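Local coordinates for protein CRISPR-associated endonuclease Cas9 (Campylobacter jejuni subsp. jejuni serotype O:2, PDB 5X2H) that is an RNA-guided DNA endonuclease of bacterial antiviral defence that, in its full-length form, cuts the two target strands with RuvC-like and HNH domains, at residues K216-G221 with K227-V232; K339-F344 with N359-D364; E416-K419 with N425-N428; L473-K478 with L819-K824. All coordinates share one frame; numbering follows the deposited sequence.

Interaction 1: residues K216-G221 with K227-V232; sequences KQREFG and KFEEEV
Within a pair of consecutive helices joined by a short turn, in the mainly helical recognition lobe, Arg218 on helix 203-219 reaches across to Glu229 on helix 226-236. The backbones stay well apart: Arg218 and Glu229 have the nearest CA atoms, at 10.8 Å, so the contact depends on two long side chains. Each leaves its helix with CG anti to the backbone N (chi1 -163° for Arg218, -177° for Glu229). Glu229 then stays extended, whereas Arg218 bends at chi3, and the chains meet at about a right angle. As modelled, the carboxylate comes to the NH2 corner of the guanidinium, at its edge and near its plane, in a salt bridge whose exact geometry is doubtful because NH2 and OE2 stand too close together. Arg218 also rests on Phe224 of the connecting turn, and Glu229 packs against Phe214. The first helix ends in a Schellman motif, with Gly221 at positive phi. Deeper down, Gln217 bonds to the backbone of Glu117 and Leu119, and Phe228 meets Phe82 of helix 51-82. A second pair, Lys227 NZ to Glu231 OE1, is long at 3.6 Å and stays within its helix. With an exposed arginine as one partner, the interhelical link is a surface ion pair whose attraction solvent would probably screen in part.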
loop_
_atom_site.group_PDB
_atom_site.type_symbol
_atom_site.label_atom_id
_atom_site.label_comp_id
_atom_site.label_asym_id
_atom_site.label_seq_id
_atom_site.Cartn_x
_atom_site.Cartn_y
_atom_site.Cartn_z
ATOM N N LYS A 216 -24.342 -21.159 34.039
ATOM C CA LYS A 216 -24.583 -20.832 35.442
ATOM C C LYS A 216 -25.909 -20.102 35.621
ATOM O O LYS A 216 -26.645 -20.374 36.575
ATOM C CB LYS A 216 -23.426 -20.001 35.994
ATOM C CG LYS A 216 -22.141 -20.792 36.186
ATOM C CD LYS A 216 -22.053 -21.400 37.581
ATOM C CE LYS A 216 -21.199 -22.661 37.573
ATOM N NZ LYS A 216 -20.787 -23.079 38.942
ATOM N N GLN A 217 -26.228 -19.170 34.718
ATOM C CA GLN A 217 -27.535 -18.523 34.765
ATOM C C GLN A 217 -28.654 -19.523 34.522
ATOM O O GLN A 217 -29.764 -19.355 35.041
ATOM C CB GLN A 217 -27.602 -17.389 33.741
ATOM C CG GLN A 217 -26.743 -16.189 34.097
ATOM C CD GLN A 217 -27.096 -15.608 35.450
ATOM O OE1 GLN A 217 -28.134 -14.968 35.612
ATOM N NE2 GLN A 217 -26.234 -15.835 36.434
ATOM N N ARG A 218 -28.381 -20.562 33.734
ATOM C CA ARG A 218 -29.355 -21.629 33.541
ATOM C C ARG A 218 -29.638 -22.347 34.854
ATOM O O ARG A 218 -30.796 -22.641 35.176
ATOM C CB ARG A 218 -28.835 -22.602 32.485
ATOM C CG ARG A 218 -29.870 -23.521 31.870
ATOM C CD ARG A 218 -29.278 -24.175 30.634
ATOM N NE ARG A 218 -28.827 -23.166 29.678
ATOM C CZ ARG A 218 -27.803 -23.322 28.846
ATOM N NH1 ARG A 218 -27.103 -24.448 28.850
ATOM N NH2 ARG A 218 -27.472 -22.344 28.016
ATOM N N GLU A 219 -28.590 -22.624 35.633
ATOM C CA GLU A 219 -28.772 -23.291 36.917
ATOM C C GLU A 219 -29.503 -22.401 37.914
ATOM O O GLU A 219 -30.190 -22.910 38.807
ATOM C CB GLU A 219 -27.417 -23.715 37.483
ATOM C CG GLU A 219 -26.614 -24.619 36.561
ATOM C CD GLU A 219 -25.177 -24.796 37.019
ATOM O OE1 GLU A 219 -24.797 -24.192 38.046
ATOM O OE2 GLU A 219 -24.427 -25.538 36.349
ATOM N N PHE A 220 -29.372 -21.084 37.781
ATOM C CA PHE A 220 -29.983 -20.145 38.710
ATOM C C PHE A 220 -31.417 -19.786 38.346
ATOM O O PHE A 220 -32.058 -19.035 39.088
ATOM C CB PHE A 220 -29.136 -18.872 38.800
ATOM C CG PHE A 220 -27.769 -19.100 39.379
ATOM C CD1 PHE A 220 -27.577 -20.046 40.373
ATOM C CD2 PHE A 220 -26.676 -18.385 38.918
ATOM C CE1 PHE A 220 -26.322 -20.266 40.906
ATOM C CE2 PHE A 220 -25.417 -18.603 39.444
ATOM C CZ PHE A 220 -25.240 -19.544 40.440
ATOM N N GLY A 221 -31.936 -20.299 37.233
ATOM C CA GLY A 221 -33.323 -20.095 36.869
ATOM C C GLY A 221 -33.567 -19.129 35.732
ATOM O O GLY A 221 -34.733 -18.874 35.406
ATOM N N LYS A 227 -31.962 -21.488 21.057
ATOM C CA LYS A 227 -31.507 -20.761 19.879
ATOM C C LYS A 227 -30.867 -19.429 20.254
ATOM O O LYS A 227 -30.005 -18.930 19.522
ATOM C CB LYS A 227 -32.682 -20.548 18.924
ATOM C CG LYS A 227 -32.320 -19.893 17.605
ATOM C CD LYS A 227 -33.570 -19.489 16.841
ATOM C CE LYS A 227 -33.224 -18.620 15.642
ATOM N NZ LYS A 227 -34.379 -17.780 15.220
ATOM N N PHE A 228 -31.262 -18.851 21.390
ATOM C CA PHE A 228 -30.704 -17.570 21.812
ATOM C C PHE A 228 -29.214 -17.688 22.107
ATOM O O PHE A 228 -28.404 -16.925 21.566
ATOM C CB PHE A 228 -31.462 -17.046 23.032
ATOM C CG PHE A 228 -30.866 -15.800 23.629
ATOM C CD1 PHE A 228 -30.848 -14.613 22.914
ATOM C CD2 PHE A 228 -30.337 -15.814 24.909
ATOM C CE1 PHE A 228 -30.307 -13.465 23.463
ATOM C CE2 PHE A 228 -29.792 -14.667 25.463
ATOM C CZ PHE A 228 -29.779 -13.492 24.740
ATOM N N GLU A 229 -28.829 -18.644 22.958
ATOM C CA GLU A 229 -27.416 -18.800 23.288
ATOM C C GLU A 229 -26.597 -19.175 22.061
ATOM O O GLU A 229 -25.477 -18.687 21.880
ATOM C CB GLU A 229 -27.231 -19.849 24.383
ATOM C CG GLU A 229 -25.777 -20.006 24.810
ATOM C CD GLU A 229 -25.527 -21.256 25.627
ATOM O OE1 GLU A 229 -24.345 -21.566 25.891
ATOM O OE2 GLU A 229 -26.508 -21.928 26.002
ATOM N N GLU A 230 -27.140 -20.044 21.207
ATOM C CA GLU A 230 -26.422 -20.427 19.996
ATOM C C GLU A 230 -26.215 -19.227 19.080
ATOM O O GLU A 230 -25.138 -19.059 18.499
ATOM C CB GLU A 230 -27.175 -21.539 19.269
ATOM N N GLU A 231 -27.236 -18.379 18.945
ATOM C CA GLU A 231 -27.101 -17.193 18.107
ATOM C C GLU A 231 -26.129 -16.191 18.716
ATOM O O GLU A 231 -25.300 -15.614 18.004
ATOM C CB GLU A 231 -28.468 -16.546 17.883
ATOM C CG GLU A 231 -29.297 -17.204 16.801
ATOM C CD GLU A 231 -30.254 -16.231 16.142
ATOM O OE1 GLU A 231 -31.421 -16.143 16.585
ATOM O OE2 GLU A 231 -29.831 -15.540 15.189
ATOM N N VAL A 232 -26.209 -15.976 20.031
ATOM C CA VAL A 232 -25.328 -15.011 20.685
ATOM C C VAL A 232 -23.871 -15.428 20.537
ATOM O O VAL A 232 -23.006 -14.608 20.206
ATOM C CB VAL A 232 -25.726 -14.845 22.164
ATOM C CG1 VAL A 232 -24.622 -14.143 22.938
ATOM C CG2 VAL A 232 -27.034 -14.081 22.274
#

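Interaction 2: residues K339-F344 with N359-D364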
loop_
_atom_site.group_PDB
_atom_site.type_symbol
_atom_site.label_atom_id
_atom_site.label_comp_id
_atom_site.label_asym_id
_atom_site.label_seq_id
_atom_site.Cartn_x
_atom_site.Cartn_y
_atom_site.Cartn_z
ATOM N N LYS A 339 1.497 -36.437 1.874
ATOM C CA LYS A 339 0.955 -37.541 2.658
ATOM C C LYS A 339 -0.388 -37.174 3.277
ATOM O O LYS A 339 -1.297 -38.010 3.348
ATOM C CB LYS A 339 1.952 -37.954 3.741
ATOM N N LYS A 340 -0.533 -35.924 3.726
ATOM C CA LYS A 340 -1.804 -35.486 4.292
ATOM C C LYS A 340 -2.897 -35.447 3.230
ATOM O O LYS A 340 -4.064 -35.731 3.521
ATOM C CB LYS A 340 -1.642 -34.114 4.947
ATOM N N TYR A 341 -2.536 -35.101 1.992
ATOM C CA TYR A 341 -3.520 -35.062 0.916
ATOM C C TYR A 341 -4.058 -36.455 0.621
ATOM O O TYR A 341 -5.274 -36.672 0.597
ATOM C CB TYR A 341 -2.901 -34.444 -0.339
ATOM C CG TYR A 341 -3.908 -34.022 -1.390
ATOM C CD1 TYR A 341 -5.249 -33.848 -1.069
ATOM C CD2 TYR A 341 -3.516 -33.801 -2.703
ATOM C CE1 TYR A 341 -6.169 -33.463 -2.028
ATOM C CE2 TYR A 341 -4.428 -33.417 -3.668
ATOM C CZ TYR A 341 -5.753 -33.249 -3.325
ATOM O OH TYR A 341 -6.663 -32.867 -4.283
ATOM N N LYS A 342 -3.160 -37.420 0.403
ATOM C CA LYS A 342 -3.594 -38.777 0.087
ATOM C C LYS A 342 -4.303 -39.435 1.263
ATOM O O LYS A 342 -5.218 -40.242 1.061
ATOM C CB LYS A 342 -2.396 -39.621 -0.352
ATOM N N GLU A 343 -3.903 -39.108 2.495
ATOM C CA GLU A 343 -4.560 -39.690 3.659
ATOM C C GLU A 343 -5.971 -39.145 3.840
ATOM O O GLU A 343 -6.820 -39.816 4.437
ATOM C CB GLU A 343 -3.728 -39.435 4.917
ATOM N N PHE A 344 -6.241 -37.942 3.333
ATOM C CA PHE A 344 -7.556 -37.332 3.470
ATOM C C PHE A 344 -8.557 -37.830 2.435
ATOM O O PHE A 344 -9.756 -37.573 2.587
ATOM C CB PHE A 344 -7.438 -35.807 3.379
ATOM N N ASN A 359 -6.638 -32.286 -9.442
ATOM C CA ASN A 359 -5.958 -31.001 -9.563
ATOM C C ASN A 359 -6.912 -29.841 -9.311
ATOM O O ASN A 359 -6.504 -28.813 -8.759
ATOM C CB ASN A 359 -5.318 -30.874 -10.947
ATOM C CG ASN A 359 -4.296 -31.960 -11.218
ATOM O OD1 ASN A 359 -3.192 -31.938 -10.673
ATOM N ND2 ASN A 359 -4.657 -32.915 -12.069
ATOM N N GLU A 360 -8.179 -29.987 -9.703
ATOM C CA GLU A 360 -9.159 -28.939 -9.442
ATOM C C GLU A 360 -9.489 -28.841 -7.958
ATOM O O GLU A 360 -9.828 -27.756 -7.471
ATOM C CB GLU A 360 -10.425 -29.196 -10.258
ATOM C CG GLU A 360 -10.901 -28.004 -11.075
ATOM C CD GLU A 360 -9.794 -27.390 -11.910
ATOM O OE1 GLU A 360 -9.570 -26.167 -11.790
ATOM O OE2 GLU A 360 -9.142 -28.130 -12.677
ATOM N N ILE A 361 -9.395 -29.955 -7.228
ATOM C CA ILE A 361 -9.657 -29.929 -5.791
ATOM C C ILE A 361 -8.551 -29.173 -5.063
ATOM O O ILE A 361 -8.818 -28.343 -4.186
ATOM C CB ILE A 361 -9.816 -31.361 -5.249
ATOM C CG1 ILE A 361 -11.204 -31.910 -5.576
ATOM C CG2 ILE A 361 -9.575 -31.400 -3.746
ATOM C CD1 ILE A 361 -11.351 -33.385 -5.298
ATOM N N ALA A 362 -7.292 -29.450 -5.415
ATOM C CA ALA A 362 -6.176 -28.766 -4.772
ATOM C C ALA A 362 -6.237 -27.263 -5.016
ATOM O O ALA A 362 -5.884 -26.468 -4.138
ATOM C CB ALA A 362 -4.850 -29.340 -5.269
ATOM N N LYS A 363 -6.683 -26.859 -6.207
ATOM C CA LYS A 363 -6.891 -25.441 -6.484
ATOM C C LYS A 363 -7.930 -24.845 -5.541
ATOM O O LYS A 363 -7.737 -23.748 -5.006
ATOM C CB LYS A 363 -7.319 -25.259 -7.939
ATOM C CG LYS A 363 -7.611 -23.825 -8.345
ATOM C CD LYS A 363 -8.729 -23.786 -9.375
ATOM C CE LYS A 363 -8.440 -22.787 -10.481
ATOM N NZ LYS A 363 -8.268 -21.408 -9.959
ATOM N N ASP A 364 -9.038 -25.558 -5.326
ATOM C CA ASP A 364 -10.078 -25.063 -4.429
ATOM C C ASP A 364 -9.575 -24.971 -2.994
ATOM O O ASP A 364 -9.882 -24.007 -2.287
ATOM C CB ASP A 364 -11.315 -25.959 -4.508
ATOM C CG ASP A 364 -12.034 -25.841 -5.837
ATOM O OD1 ASP A 364 -11.977 -24.754 -6.449
ATOM O OD2 ASP A 364 -12.656 -26.836 -6.268
#
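Tyr341, on helix 336-344, spans the gap to Ile361 and Ala362 on helix 355-367 with the length of its ring, and its phenol oxygen does most of the touching. Tyr341 and Ala362 have the nearest CA atoms, 8.9 Å apart, a spacing that one aromatic side chain can fill. The first torsion of Tyr341 sets this up: with chi1 at -165°, CG stands opposite the backbone N and the ring extends toward the facing helix. On the other side, Ile361 has chi1 at -78°, which puts CG1 beside its own N and leaves the CG2 branch to meet the tyrosine. Tyr341 OH lies 3.3 Å from Ile361 CG2, and this methyl sits at the ring edge, near the ring plane. Behind the hydroxyl, Tyr341 CZ is 4.3 Å from the same CG2. Ala362 offers its methyl obliquely to the ring, with CB 4.1 Å from Tyr341 OH and 4.4 Å from Tyr341 CE2. The buried hydroxyl also makes a weak hydrogen bond to the carbonyl O of Leu358, one helical turn before Ala362, which gives the polar end a partner among the methyl groups. Phe396 meets the tyrosine ring edge-to-face, while Leu391 touches both Tyr341 and Ile361, and Leu378 packs on Ile361. Three buried residues thus join two helices that follow each other in the model through a single protruding aromatic, as mainly apolar interhelical packing with one buried hydroxyl inside the mainly helical recognition lobe of Cas9.

Interaction 3: residues E416-K419 with N425-N428. With nucleotides of chain C.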
loop_
_atom_site.group_PDB
_atom_site.type_symbol
_atom_site.label_atom_id
_atom_site.label_comp_id
_atom_site.label_asym_id
_atom_site.label_seq_id
_atom_site.Cartn_x
_atom_site.Cartn_y
_atom_site.Cartn_z
ATOM N N GLU A 416 8.802 -39.847 -19.443
ATOM C CA GLU A 416 9.668 -40.678 -20.271
ATOM C C GLU A 416 11.148 -40.398 -20.040
ATOM O O GLU A 416 11.986 -40.931 -20.775
ATOM C CB GLU A 416 9.323 -40.479 -21.749
ATOM C CG GLU A 416 7.854 -40.699 -22.073
ATOM C CD GLU A 416 7.462 -40.131 -23.424
ATOM O OE1 GLU A 416 8.334 -39.557 -24.108
ATOM O OE2 GLU A 416 6.277 -40.257 -23.799
ATOM N N GLY A 417 11.486 -39.573 -19.053
ATOM C CA GLY A 417 12.867 -39.281 -18.733
ATOM C C GLY A 417 13.456 -38.075 -19.425
ATOM O O GLY A 417 14.673 -37.874 -19.349
ATOM N N LYS A 418 12.639 -37.264 -20.090
ATOM C CA LYS A 418 13.132 -36.107 -20.821
ATOM C C LYS A 418 13.203 -34.888 -19.912
ATOM O O LYS A 418 12.347 -34.689 -19.045
ATOM C CB LYS A 418 12.239 -35.818 -22.029
ATOM C CG LYS A 418 12.390 -36.843 -23.143
ATOM C CD LYS A 418 11.295 -36.726 -24.191
ATOM C CE LYS A 418 11.511 -37.738 -25.308
ATOM N NZ LYS A 418 10.353 -37.814 -26.241
ATOM N N LYS A 419 14.237 -34.077 -20.115
ATOM C CA LYS A 419 14.409 -32.863 -19.333
ATOM C C LYS A 419 13.329 -31.842 -19.687
ATOM O O LYS A 419 12.583 -31.988 -20.660
ATOM C CB LYS A 419 15.799 -32.272 -19.563
ATOM C CG LYS A 419 16.915 -33.024 -18.856
ATOM C CD LYS A 419 18.283 -32.618 -19.383
ATOM C CE LYS A 419 18.594 -33.314 -20.697
ATOM N NZ LYS A 419 19.881 -32.862 -21.289
ATOM N N ASN A 425 10.969 -28.161 -26.204
ATOM C CA ASN A 425 11.363 -28.094 -27.607
ATOM C C ASN A 425 10.581 -29.093 -28.451
ATOM O O ASN A 425 10.214 -28.797 -29.593
ATOM C CB ASN A 425 12.866 -28.327 -27.748
ATOM C CG ASN A 425 13.371 -28.026 -29.149
ATOM O OD1 ASN A 425 13.728 -28.932 -29.905
ATOM N ND2 ASN A 425 13.390 -26.747 -29.506
ATOM N N GLU A 426 10.311 -30.282 -27.906
ATOM C CA GLU A 426 9.536 -31.272 -28.648
ATOM C C GLU A 426 8.089 -30.827 -28.821
ATOM O O GLU A 426 7.464 -31.110 -29.850
ATOM C CB GLU A 426 9.603 -32.628 -27.947
ATOM C CG GLU A 426 8.680 -33.678 -28.543
ATOM C CD GLU A 426 8.945 -35.065 -28.001
ATOM O OE1 GLU A 426 10.014 -35.269 -27.388
ATOM O OE2 GLU A 426 8.085 -35.951 -28.188
ATOM N N LEU A 427 7.542 -30.126 -27.831
ATOM C CA LEU A 427 6.176 -29.624 -27.888
ATOM C C LEU A 427 6.068 -28.277 -28.586
ATOM O O LEU A 427 4.948 -27.794 -28.792
ATOM C CB LEU A 427 5.597 -29.512 -26.474
ATOM C CG LEU A 427 5.380 -30.832 -25.735
ATOM C CD1 LEU A 427 5.137 -30.582 -24.261
ATOM C CD2 LEU A 427 4.226 -31.612 -26.349
ATOM N N ASN A 428 7.196 -27.669 -28.961
ATOM C CA ASN A 428 7.220 -26.320 -29.529
ATOM C C ASN A 428 6.578 -25.314 -28.576
ATOM O O ASN A 428 5.802 -24.448 -28.984
ATOM C CB ASN A 428 6.549 -26.279 -30.906
ATOM C CG ASN A 428 7.282 -27.121 -31.934
ATOM O OD1 ASN A 428 6.685 -27.963 -32.606
ATOM N ND2 ASN A 428 8.585 -26.899 -32.056
ATOM P P DC C 27 21.799 -30.797 -18.780
ATOM O OP1 DC C 27 22.169 -32.097 -19.386
ATOM O OP2 DC C 27 22.854 -29.855 -18.339
ATOM O "O5'" DC C 27 20.839 -30.015 -19.787
ATOM C "C5'" DC C 27 21.169 -28.703 -20.206
ATOM C "C4'" DC C 27 19.948 -28.004 -20.765
ATOM O "O4'" DC C 27 19.199 -27.406 -19.678
ATOM C "C3'" DC C 27 20.247 -26.862 -21.719
ATOM O "O3'" DC C 27 20.364 -27.362 -23.044
ATOM C "C2'" DC C 27 19.013 -25.986 -21.556
ATOM C "C1'" DC C 27 18.735 -26.123 -20.060
ATOM N N1 DC C 27 19.432 -25.096 -19.225
ATOM C C2 DC C 27 18.967 -23.776 -19.216
ATOM O O2 DC C 27 17.977 -23.477 -19.898
ATOM N N3 DC C 27 19.615 -22.856 -18.458
ATOM C C4 DC C 27 20.678 -23.215 -17.736
ATOM N N4 DC C 27 21.282 -22.274 -17.003
ATOM C C5 DC C 27 21.168 -24.554 -17.733
ATOM C C6 DC C 27 20.522 -25.452 -18.482
#
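In the mainly helical recognition lobe, Lys418 and Glu426 tie the loop between helices 404-415 and 420-427 to the last turn of the second helix, as part of a three-residue salt-bridge network with Glu416. The main ionic link is short: Lys418 NZ donates to Glu426 OE1 at 2.8 Å, using the syn lone pair of that oxygen, on the side of OE2. Both side chains are extended beyond CG and cross at about a right angle; with chi1 at 172°, Glu426 sends its CG away from its own backbone N and toward the loop. The same ammonium makes a weaker bond to Glu416 OE1 at 3.4 Å. Lying between two carboxylates whose oxygens come no closer than 5.5 Å (Glu416 OE1 to Glu426 OE2), it probably offsets their mutual repulsion. Capping interactions finish both ends of the short helix. Lys419 is at the N-cap, and its N is capped by Glu422 OE2; at the other end Asn428, with positive phi, is the C-prime residue of a Schellman motif. Apolar packing is provided by Leu413, which touches Glu426 and Leu427. The remaining interaction is with the bound DNA, where Lys419, bent at chi3 (-80°), turns its ammonium to the backbone of DC27 of chain C: NZ donates to the phosphate OP1 at 3.1 Å and weakly to O5' at 3.4 Å.

Interaction 4: residues L473-K478 with L819-K824; sequences LKKYGK and LGEVTK. With nucleotides of chain B.
Lys475, in the final turn of helix 456-476, and Leu819, in the loop leading to strand 822-824, have the nearest CA atoms, yet these are 9.8 Å apart and only side chains bridge the gap. Lys475 leaves the helix with CG opposite its backbone N (chi1 -168°) and runs straight until chi4, where a turn to 82° swings the ammonium toward Glu821. The bond from Lys475 NZ to Glu821 OE1 measures 3.0 Å and completes a salt bridge, although the donor approaches from above the carboxylate, 61° out of its plane. Nearer the backbone of the same side chain, Lys475 CD lies 4.0 Å from Leu819 CD1 as the two residues slide past each other in opposite directions. Leu819 also rests on Val468, Ala471 and Leu472, so it packs along the helix that carries the lysine. This is a domain junction. Helix 456-476 leads into strand 481-485 of the RNase H-type RuvC sheet, while 822-824 is an edge strand of the antiparallel C-terminal sheet, that of the PAM-interacting domain, and pairs with strand 810-816 through Thr823 and Ile815. Lys475 CG stands 3.9 Å above the plane of the neighbouring Tyr476 ring, offset toward the rim. The other oxygen of Glu821, OE2, is held by Ser817 OG. Beyond the salt bridge the strand runs beside the guide RNA; its closest approach, without a bond, is Lys824 O at 3.5 Å from N7 of A76 of chain B.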
loop_
_atom_site.group_PDB
_atom_site.type_symbol
_atom_site.label_atom_id
_atom_site.label_comp_id
_atom_site.label_asym_id
_atom_site.label_seq_id
_atom_site.Cartn_x
_atom_site.Cartn_y
_atom_site.Cartn_z
ATOM N N LEU A 473 10.422 11.198 -28.061
ATOM C CA LEU A 473 10.111 10.571 -29.340
ATOM C C LEU A 473 9.233 11.475 -30.195
ATOM O O LEU A 473 9.416 11.558 -31.415
ATOM C CB LEU A 473 9.434 9.219 -29.109
ATOM C CG LEU A 473 10.292 8.129 -28.462
ATOM C CD1 LEU A 473 9.458 6.889 -28.165
ATOM C CD2 LEU A 473 11.477 7.779 -29.350
ATOM N N LYS A 474 8.277 12.168 -29.572
ATOM C CA LYS A 474 7.432 13.086 -30.325
ATOM C C LYS A 474 8.220 14.292 -30.821
ATOM O O LYS A 474 7.913 14.836 -31.888
ATOM C CB LYS A 474 6.250 13.547 -29.469
ATOM C CG LYS A 474 5.103 14.139 -30.277
ATOM C CD LYS A 474 4.641 15.479 -29.721
ATOM C CE LYS A 474 3.882 15.320 -28.415
ATOM N NZ LYS A 474 2.571 14.637 -28.602
ATOM N N LYS A 475 9.244 14.714 -30.074
ATOM C CA LYS A 475 9.970 15.930 -30.428
ATOM C C LYS A 475 11.024 15.675 -31.501
ATOM O O LYS A 475 11.222 16.514 -32.387
ATOM C CB LYS A 475 10.616 16.534 -29.179
ATOM C CG LYS A 475 11.152 17.952 -29.356
ATOM C CD LYS A 475 11.830 18.441 -28.077
ATOM C CE LYS A 475 12.391 19.853 -28.216
ATOM N NZ LYS A 475 11.357 20.906 -28.011
ATOM N N TYR A 476 11.708 14.527 -31.449
ATOM C CA TYR A 476 12.833 14.266 -32.336
ATOM C C TYR A 476 12.672 13.040 -33.226
ATOM O O TYR A 476 13.504 12.842 -34.118
ATOM C CB TYR A 476 14.130 14.111 -31.526
ATOM C CG TYR A 476 14.456 15.292 -30.642
ATOM C CD1 TYR A 476 14.966 16.468 -31.178
ATOM C CD2 TYR A 476 14.264 15.228 -29.268
ATOM C CE1 TYR A 476 15.267 17.551 -30.369
ATOM C CE2 TYR A 476 14.565 16.303 -28.453
ATOM C CZ TYR A 476 15.066 17.462 -29.009
ATOM O OH TYR A 476 15.364 18.533 -28.199
ATOM N N GLY A 477 11.652 12.216 -33.018
ATOM C CA GLY A 477 11.466 11.036 -33.842
ATOM C C GLY A 477 12.226 9.831 -33.326
ATOM O O GLY A 477 12.812 9.832 -32.240
ATOM N N LYS A 478 12.218 8.777 -34.146
ATOM C CA LYS A 478 12.810 7.504 -33.751
ATOM C C LYS A 478 14.305 7.644 -33.485
ATOM O O LYS A 478 14.983 8.520 -34.029
ATOM C CB LYS A 478 12.577 6.446 -34.830
ATOM C CG LYS A 478 11.148 5.940 -34.944
ATOM C CD LYS A 478 11.067 4.810 -35.963
ATOM C CE LYS A 478 9.635 4.356 -36.194
ATOM N NZ LYS A 478 9.008 3.810 -34.960
ATOM N N LEU A 819 9.620 17.842 -20.504
ATOM C CA LEU A 819 10.987 18.060 -20.954
ATOM C C LEU A 819 11.548 19.407 -20.520
ATOM O O LEU A 819 12.670 19.749 -20.905
ATOM C CB LEU A 819 11.062 17.941 -22.481
ATOM C CG LEU A 819 10.553 16.639 -23.107
ATOM C CD1 LEU A 819 10.836 16.619 -24.602
ATOM C CD2 LEU A 819 11.169 15.429 -22.426
ATOM N N GLY A 820 10.802 20.177 -19.734
ATOM C CA GLY A 820 11.263 21.471 -19.281
ATOM C C GLY A 820 10.840 22.650 -20.128
ATOM O O GLY A 820 11.329 23.761 -19.892
ATOM N N GLU A 821 9.954 22.451 -21.100
ATOM C CA GLU A 821 9.464 23.556 -21.913
ATOM C C GLU A 821 8.415 24.345 -21.140
ATOM O O GLU A 821 7.510 23.764 -20.531
ATOM C CB GLU A 821 8.877 23.034 -23.222
ATOM C CG GLU A 821 9.764 22.024 -23.929
ATOM C CD GLU A 821 9.037 21.285 -25.032
ATOM O OE1 GLU A 821 9.086 21.748 -26.193
ATOM O OE2 GLU A 821 8.406 20.248 -24.733
ATOM N N VAL A 822 8.535 25.668 -21.171
ATOM C CA VAL A 822 7.677 26.563 -20.403
ATOM C C VAL A 822 6.718 27.248 -21.365
ATOM O O VAL A 822 7.146 27.891 -22.331
ATOM C CB VAL A 822 8.498 27.592 -19.611
ATOM C CG1 VAL A 822 7.585 28.646 -18.998
ATOM C CG2 VAL A 822 9.318 26.891 -18.539
ATOM N N THR A 823 5.424 27.115 -21.096
ATOM C CA THR A 823 4.379 27.693 -21.925
ATOM C C THR A 823 3.443 28.514 -21.051
ATOM O O THR A 823 3.079 28.090 -19.951
ATOM C CB THR A 823 3.589 26.602 -22.662
ATOM O OG1 THR A 823 4.472 25.879 -23.528
ATOM C CG2 THR A 823 2.462 27.208 -23.486
ATOM N N LYS A 824 3.069 29.694 -21.539
ATOM C CA LYS A 824 2.106 30.517 -20.825
ATOM C C LYS A 824 0.771 29.789 -20.729
ATOM O O LYS A 824 0.279 29.234 -21.715
ATOM C CB LYS A 824 1.935 31.865 -21.524
ATOM C CG LYS A 824 1.133 32.869 -20.719
ATOM C CD LYS A 824 1.426 34.291 -21.162
ATOM C CE LYS A 824 0.799 35.298 -20.213
ATOM N NZ LYS A 824 1.211 35.044 -18.804
ATOM P P A B 76 -4.014 19.326 -24.735
ATOM O OP1 A B 76 -5.128 20.123 -24.159
ATOM O OP2 A B 76 -4.151 18.733 -26.089
ATOM O "O5'" A B 76 -2.712 20.239 -24.722
ATOM C "C5'" A B 76 -1.994 20.465 -23.518
ATOM C "C4'" A B 76 -0.914 21.498 -23.710
ATOM O "O4'" A B 76 -1.503 22.814 -23.771
ATOM C "C3'" A B 76 0.129 21.590 -22.606
ATOM O "O3'" A B 76 1.147 20.615 -22.800
ATOM C "C2'" A B 76 0.620 23.040 -22.696
ATOM O "O2'" A B 76 1.709 23.158 -23.601
ATOM C "C1'" A B 76 -0.593 23.773 -23.289
ATOM N N9 A B 76 -1.289 24.669 -22.343
ATOM C C8 A B 76 -1.415 26.031 -22.482
ATOM N N7 A B 76 -2.093 26.605 -21.522
ATOM C C5 A B 76 -2.449 25.548 -20.696
ATOM C C6 A B 76 -3.182 25.499 -19.500
ATOM N N6 A B 76 -3.705 26.576 -18.910
ATOM N N1 A B 76 -3.363 24.292 -18.923
ATOM C C2 A B 76 -2.838 23.212 -19.514
ATOM N N3 A B 76 -2.130 23.131 -20.639
ATOM C C4 A B 76 -1.967 24.346 -21.190
#

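Overall arrangement
The four contacts follow one another along the chain without overlap. Interactions 1, 2 and 3 belong to the helical recognition lobe and each joins neighbouring elements: helices that follow each other in the model in interactions 1 and 2, a loop and the helix after it in interaction 3. Interactions 2 and 3 are the nearest pair, with centres about 27 Å apart, and none of the contacts touch. Interaction 4 differs in kind: 340 residues separate its segments. Its centre is about 76 Å from that of interaction 1, across the chain's centre. The three recognition-lobe contacts are local, whereas interaction 4 joins the RuvC nuclease to the PAM-interacting domain; interaction 3 adjoins bound DNA and interaction 4 the RNA.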